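Side-chain contacts in soluble inorganic pyrophosphatase (Toxoplasma gondii, PDB 5WRT), which probably hydrolyses inorganic diphosphate to phosphate with the help of magnesium ions: residues A[36-39]-A[45-48]; A[123-128]-A[137-142]. All coordinates share one frame; numbering follows the deposited sequence.

Contact 1: residues A[36-39]-A[45-48]; sequences FPNG and LLFN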
loop_
_atom_site.group_PDB
_atom_site.type_symbol
_atom_site.label_atom_id
_atom_site.label_comp_id
_atom_site.label_asym_id
_atom_site.label_seq_id
_atom_site.Cartn_x
_atom_site.Cartn_y
_atom_site.Cartn_z
ATOM N N PHE A 36 -24.488 -6.912 17.460
ATOM C CA PHE A 36 -23.884 -7.292 18.734
ATOM C C PHE A 36 -24.129 -8.771 18.999
ATOM O O PHE A 36 -25.248 -9.156 19.373
ATOM C CB PHE A 36 -24.440 -6.444 19.882
ATOM C CG PHE A 36 -24.295 -4.965 19.673
ATOM C CD1 PHE A 36 -23.074 -4.342 19.867
ATOM C CD2 PHE A 36 -25.383 -4.193 19.297
ATOM C CE1 PHE A 36 -22.937 -2.980 19.683
ATOM C CE2 PHE A 36 -25.251 -2.830 19.111
ATOM C CZ PHE A 36 -24.026 -2.224 19.305
ATOM N N PRO A 37 -23.130 -9.637 18.818
ATOM C CA PRO A 37 -23.375 -11.079 18.997
ATOM C C PRO A 37 -23.778 -11.461 20.414
ATOM O O PRO A 37 -24.459 -12.478 20.593
ATOM C CB PRO A 37 -22.039 -11.717 18.589
ATOM C CG PRO A 37 -21.029 -10.619 18.703
ATOM C CD PRO A 37 -21.754 -9.351 18.381
ATOM N N ASN A 38 -23.386 -10.685 21.427
ATOM C CA ASN A 38 -23.822 -10.913 22.801
ATOM C C ASN A 38 -24.505 -9.677 23.380
ATOM O O ASN A 38 -24.388 -9.398 24.573
ATOM C CB ASN A 38 -22.657 -11.331 23.699
ATOM C CG ASN A 38 -21.723 -12.322 23.035
ATOM O OD1 ASN A 38 -22.142 -13.152 22.232
ATOM N ND2 ASN A 38 -20.442 -12.241 23.379
ATOM N N GLY A 39 -25.223 -8.934 22.548
ATOM C CA GLY A 39 -25.946 -7.771 23.010
ATOM C C GLY A 39 -25.038 -6.580 23.266
ATOM O O GLY A 39 -23.817 -6.691 23.366
ATOM N N LEU A 45 -17.048 -5.279 24.875
ATOM C CA LEU A 45 -18.050 -5.072 23.843
ATOM C C LEU A 45 -17.591 -5.686 22.528
ATOM O O LEU A 45 -16.492 -5.398 22.042
ATOM C CB LEU A 45 -18.311 -3.580 23.673
ATOM C CG LEU A 45 -19.345 -3.159 22.634
ATOM C CD1 LEU A 45 -20.728 -3.696 22.974
ATOM C CD2 LEU A 45 -19.353 -1.652 22.540
ATOM N N LEU A 46 -18.433 -6.542 21.957
ATOM C CA LEU A 46 -18.132 -7.241 20.718
ATOM C C LEU A 46 -19.092 -6.810 19.621
ATOM O O LEU A 46 -20.295 -6.659 19.859
ATOM C CB LEU A 46 -18.214 -8.759 20.909
ATOM C CG LEU A 46 -17.149 -9.378 21.815
ATOM C CD1 LEU A 46 -17.269 -10.894 21.827
ATOM C CD2 LEU A 46 -15.760 -8.950 21.368
ATOM N N PHE A 47 -18.552 -6.610 18.424
ATOM C CA PHE A 47 -19.340 -6.359 17.229
ATOM C C PHE A 47 -19.080 -7.502 16.262
ATOM O O PHE A 47 -17.957 -8.010 16.184
ATOM C CB PHE A 47 -18.970 -5.035 16.543
ATOM C CG PHE A 47 -19.050 -3.827 17.434
ATOM C CD1 PHE A 47 -18.056 -3.562 18.360
ATOM C CD2 PHE A 47 -20.109 -2.939 17.321
ATOM C CE1 PHE A 47 -18.122 -2.443 19.167
ATOM C CE2 PHE A 47 -20.180 -1.819 18.125
ATOM C CZ PHE A 47 -19.185 -1.570 19.049
ATOM N N ASN A 48 -20.103 -7.904 15.520
ATOM C CA ASN A 48 -19.895 -8.902 14.485
ATOM C C ASN A 48 -19.370 -8.237 13.222
ATOM O O ASN A 48 -19.791 -7.136 12.857
ATOM C CB ASN A 48 -21.183 -9.674 14.192
ATOM C CG ASN A 48 -21.245 -10.999 14.931
ATOM O OD1 ASN A 48 -20.218 -11.635 15.177
ATOM N ND2 ASN A 48 -22.451 -11.429 15.273
HETATM O O HOH W 1 -21.915 -8.239 21.511
#

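Contact 2: residues A[123-128]-A[137-142]; sequences VVEIGS and VPVKVL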
loop_
_atom_site.group_PDB
_atom_site.type_symbol
_atom_site.label_atom_id
_atom_site.label_comp_id
_atom_site.label_asym_id
_atom_site.label_seq_id
_atom_site.Cartn_x
_atom_site.Cartn_y
_atom_site.Cartn_z
ATOM N N VAL A 123 -14.860 -2.105 8.157
ATOM C CA VAL A 123 -14.029 -2.482 9.296
ATOM C C VAL A 123 -12.807 -3.244 8.795
ATOM O O VAL A 123 -12.912 -4.101 7.909
ATOM C CB VAL A 123 -14.817 -3.318 10.331
ATOM C CG1 VAL A 123 -15.484 -4.518 9.673
ATOM C CG2 VAL A 123 -13.911 -3.757 11.475
ATOM N N VAL A 124 -11.645 -2.917 9.354
ATOM C CA VAL A 124 -10.399 -3.626 9.091
ATOM C C VAL A 124 -10.057 -4.441 10.331
ATOM O O VAL A 124 -9.963 -3.891 11.436
ATOM C CB VAL A 124 -9.258 -2.659 8.734
ATOM C CG1 VAL A 124 -8.037 -3.428 8.267
ATOM C CG2 VAL A 124 -9.706 -1.673 7.668
ATOM N N GLU A 125 -9.871 -5.745 10.153
ATOM C CA GLU A 125 -9.480 -6.635 11.237
ATOM C C GLU A 125 -7.987 -6.909 11.122
ATOM O O GLU A 125 -7.506 -7.320 10.060
ATOM C CB GLU A 125 -10.276 -7.940 11.188
ATOM C CG GLU A 125 -10.287 -8.728 12.490
ATOM C CD GLU A 125 -9.032 -9.552 12.691
ATOM O OE1 GLU A 125 -8.583 -10.202 11.723
ATOM O OE2 GLU A 125 -8.495 -9.554 13.820
ATOM N N ILE A 126 -7.256 -6.684 12.214
ATOM C CA ILE A 126 -5.800 -6.625 12.167
ATOM C C ILE A 126 -5.154 -7.913 12.668
ATOM O O ILE A 126 -3.927 -7.970 12.809
ATOM C CB ILE A 126 -5.279 -5.410 12.948
ATOM C CG1 ILE A 126 -5.552 -5.578 14.443
ATOM C CG2 ILE A 126 -5.930 -4.133 12.435
ATOM C CD1 ILE A 126 -4.916 -4.510 15.301
ATOM N N GLY A 127 -5.944 -8.950 12.927
ATOM C CA GLY A 127 -5.403 -10.199 13.419
ATOM C C GLY A 127 -4.522 -10.901 12.401
ATOM O O GLY A 127 -4.493 -10.580 11.212
ATOM N N SER A 128 -3.781 -11.895 12.896
ATOM C CA SER A 128 -2.802 -12.589 12.066
ATOM C C SER A 128 -3.439 -13.619 11.140
ATOM O O SER A 128 -2.943 -13.832 10.028
ATOM C CB SER A 128 -1.757 -13.266 12.954
ATOM O OG SER A 128 -0.696 -13.795 12.178
ATOM N N VAL A 137 -17.169 -12.962 12.328
ATOM C CA VAL A 137 -16.352 -13.063 13.534
ATOM C C VAL A 137 -16.674 -11.915 14.483
ATOM O O VAL A 137 -16.848 -10.769 14.042
ATOM C CB VAL A 137 -14.852 -13.093 13.192
ATOM C CG1 VAL A 137 -14.511 -14.356 12.417
ATOM C CG2 VAL A 137 -14.456 -11.861 12.396
ATOM N N PRO A 138 -16.781 -12.175 15.785
ATOM C CA PRO A 138 -16.921 -11.075 16.747
ATOM C C PRO A 138 -15.591 -10.361 16.926
ATOM O O PRO A 138 -14.548 -10.996 17.096
ATOM C CB PRO A 138 -17.365 -11.777 18.039
ATOM C CG PRO A 138 -17.697 -13.193 17.643
ATOM C CD PRO A 138 -16.870 -13.490 16.436
ATOM N N VAL A 139 -15.632 -9.033 16.892
ATOM C CA VAL A 139 -14.425 -8.225 16.975
ATOM C C VAL A 139 -14.598 -7.171 18.058
ATOM O O VAL A 139 -15.713 -6.736 18.364
ATOM C CB VAL A 139 -14.083 -7.553 15.623
ATOM C CG1 VAL A 139 -13.906 -8.599 14.533
ATOM C CG2 VAL A 139 -15.158 -6.545 15.237
ATOM N N LYS A 140 -13.475 -6.764 18.641
ATOM C CA LYS A 140 -13.426 -5.623 19.542
ATOM C C LYS A 140 -12.876 -4.430 18.776
ATOM O O LYS A 140 -11.815 -4.521 18.149
ATOM C CB LYS A 140 -12.565 -5.921 20.769
ATOM C CG LYS A 140 -12.305 -4.712 21.651
ATOM C CD LYS A 140 -11.656 -5.113 22.965
ATOM C CE LYS A 140 -10.512 -6.088 22.747
ATOM N NZ LYS A 140 -9.746 -6.332 24.001
ATOM N N VAL A 141 -13.602 -3.321 18.827
ATOM C CA VAL A 141 -13.250 -2.132 18.062
ATOM C C VAL A 141 -12.125 -1.387 18.769
ATOM O O VAL A 141 -12.184 -1.152 19.982
ATOM C CB VAL A 141 -14.487 -1.244 17.865
ATOM C CG1 VAL A 141 -14.081 0.173 17.587
ATOM C CG2 VAL A 141 -15.341 -1.789 16.727
ATOM N N LEU A 142 -11.094 -1.009 18.006
ATOM C CA LEU A 142 -9.912 -0.362 18.557
ATOM C C LEU A 142 -9.744 1.091 18.137
ATOM O O LEU A 142 -9.051 1.839 18.833
ATOM C CB LEU A 142 -8.648 -1.133 18.148
ATOM C CG LEU A 142 -8.569 -2.597 18.577
ATOM C CD1 LEU A 142 -7.444 -3.308 17.835
ATOM C CD2 LEU A 142 -8.382 -2.703 20.079
#

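Contact 1: residues A[36-39]-A[45-48]
Pro37 lays its ring between Leu46 and Asn48, where the loop that precedes strand 47-53 turns back onto the start of that strand, part of the curled sheet forming the OB-type beta barrel of family I pyrophosphatases. Residues 36-39 make a beta turn, closed by the backbone bond from Gly39 N to Phe36 O, with Pro37 and Asn38 at its corners. The proline ring is the part pushed against the strand: CG meets Leu46 CB at 4.0 Å, while CB lies 3.4 Å from Asn48 ND2, the Pro37 and Asn48 side chains running antiparallel past one another. Pro138 of strand 136-149 touches both Pro37 and Leu46, so the apolar packing carries on into the neighbouring strand.

Phe36 starts out pointing away from 45-48, yet its ring returns to it. With CG beside the backbone N and anti to the carbonyl carbon (chi1 -55°), the CD1-CE1 side of the ring faces the strand. CE1 comes to 3.4 Å from Phe47 CE2; the two phenyl rings run alongside each other in the same sense, an oblique pair, their planes inclined at 46°. CD1 also meets Leu45 CD1 at 3.9 Å. Tyr222 of helix 214-232 packs on both Phe36 and Leu45, and Val221 of that helix on Phe47.

Leu46 contributes its backbone as well as its side chain. Its carbonyl oxygen sits at the edge of the Phe36 ring, near the ring plane. One water ties the turn to that carbonyl: it accepts from Asn38 N and donates to Gly39 O and, at 2.8 Å, to Leu46 O.

Contact 2: residues A[123-128]-A[137-142]
Ile126 and Leu142 make the closest apolar contact here, methyl to methyl, with CD1 of Ile126 3.8 Å from CD1 of Leu142 and the two side chains slanting across one another. The isoleucine holds CG1 between its own backbone N and carbonyl carbon (chi1 67°), and its extended outer arm carries CD1 out to the leucine. Val183 and Ile187 of helix 183-193 rest on the same isoleucine side chain.

A second, looser apolar contact joins Glu125 and Val139. It is made by the aliphatic part of the glutamate, CG lying 4.2 Å from Val139 CG1, while the other valine methyl, CG2, is turned to the side of Val123 and stops 4.8 Å from Val123 CG2. No hydrogen bond links the two segments. They are not paired neighbours in the curled sheet of this OB-type barrel: strand 152-161 lies between them, parallel to 115-125 and antiparallel to 136-149, and Ala159 on it touches both Val123 and Val139. The curl of the sheet brings Glu125 CA and Val139 CA, the nearest such pair, to 7.7 Å, closer than strands two apart would lie in a flat sheet.

The buried carboxylate of Glu125 is held by polar bonds. The side chain bends at chi2 (-81°), bringing the head back over its own strand end, where Gly127 N donates to OE2 at 2.8 Å. That bond is well bent, and the donor approaches from above the carboxylate plane, 51° out of it. OE2 also accepts from the backbone N of Arg161, and OE1 from ND2 of Asn92, so partners at both oxygens fix the rotation of the head.

How the contacts relate
The two contacts have their centres about 12 Å apart and follow one another along the chain, contact 1 closing before contact 2 opens. They are joined through one sheet, in which strands 47-53 and 136-149 run antiparallel as neighbours. Phe47 O approaches Val139 N at 2.6 Å, a probable hydrogen bond, and Phe47 CD1 packs on Val141 CG2 at 3.6 Å. Contact 1 sits further out, beside helix 214-232 and away from the annotated sites. Contact 2 is buried deeper in the barrel; one of its strands, 115-125, carries the magnesium ligands Asp117 and Asp122, and Asp154 lies on strand 152-161 between its two strands. The Glu125 side chain is about 13 Å from a bound magnesium ion.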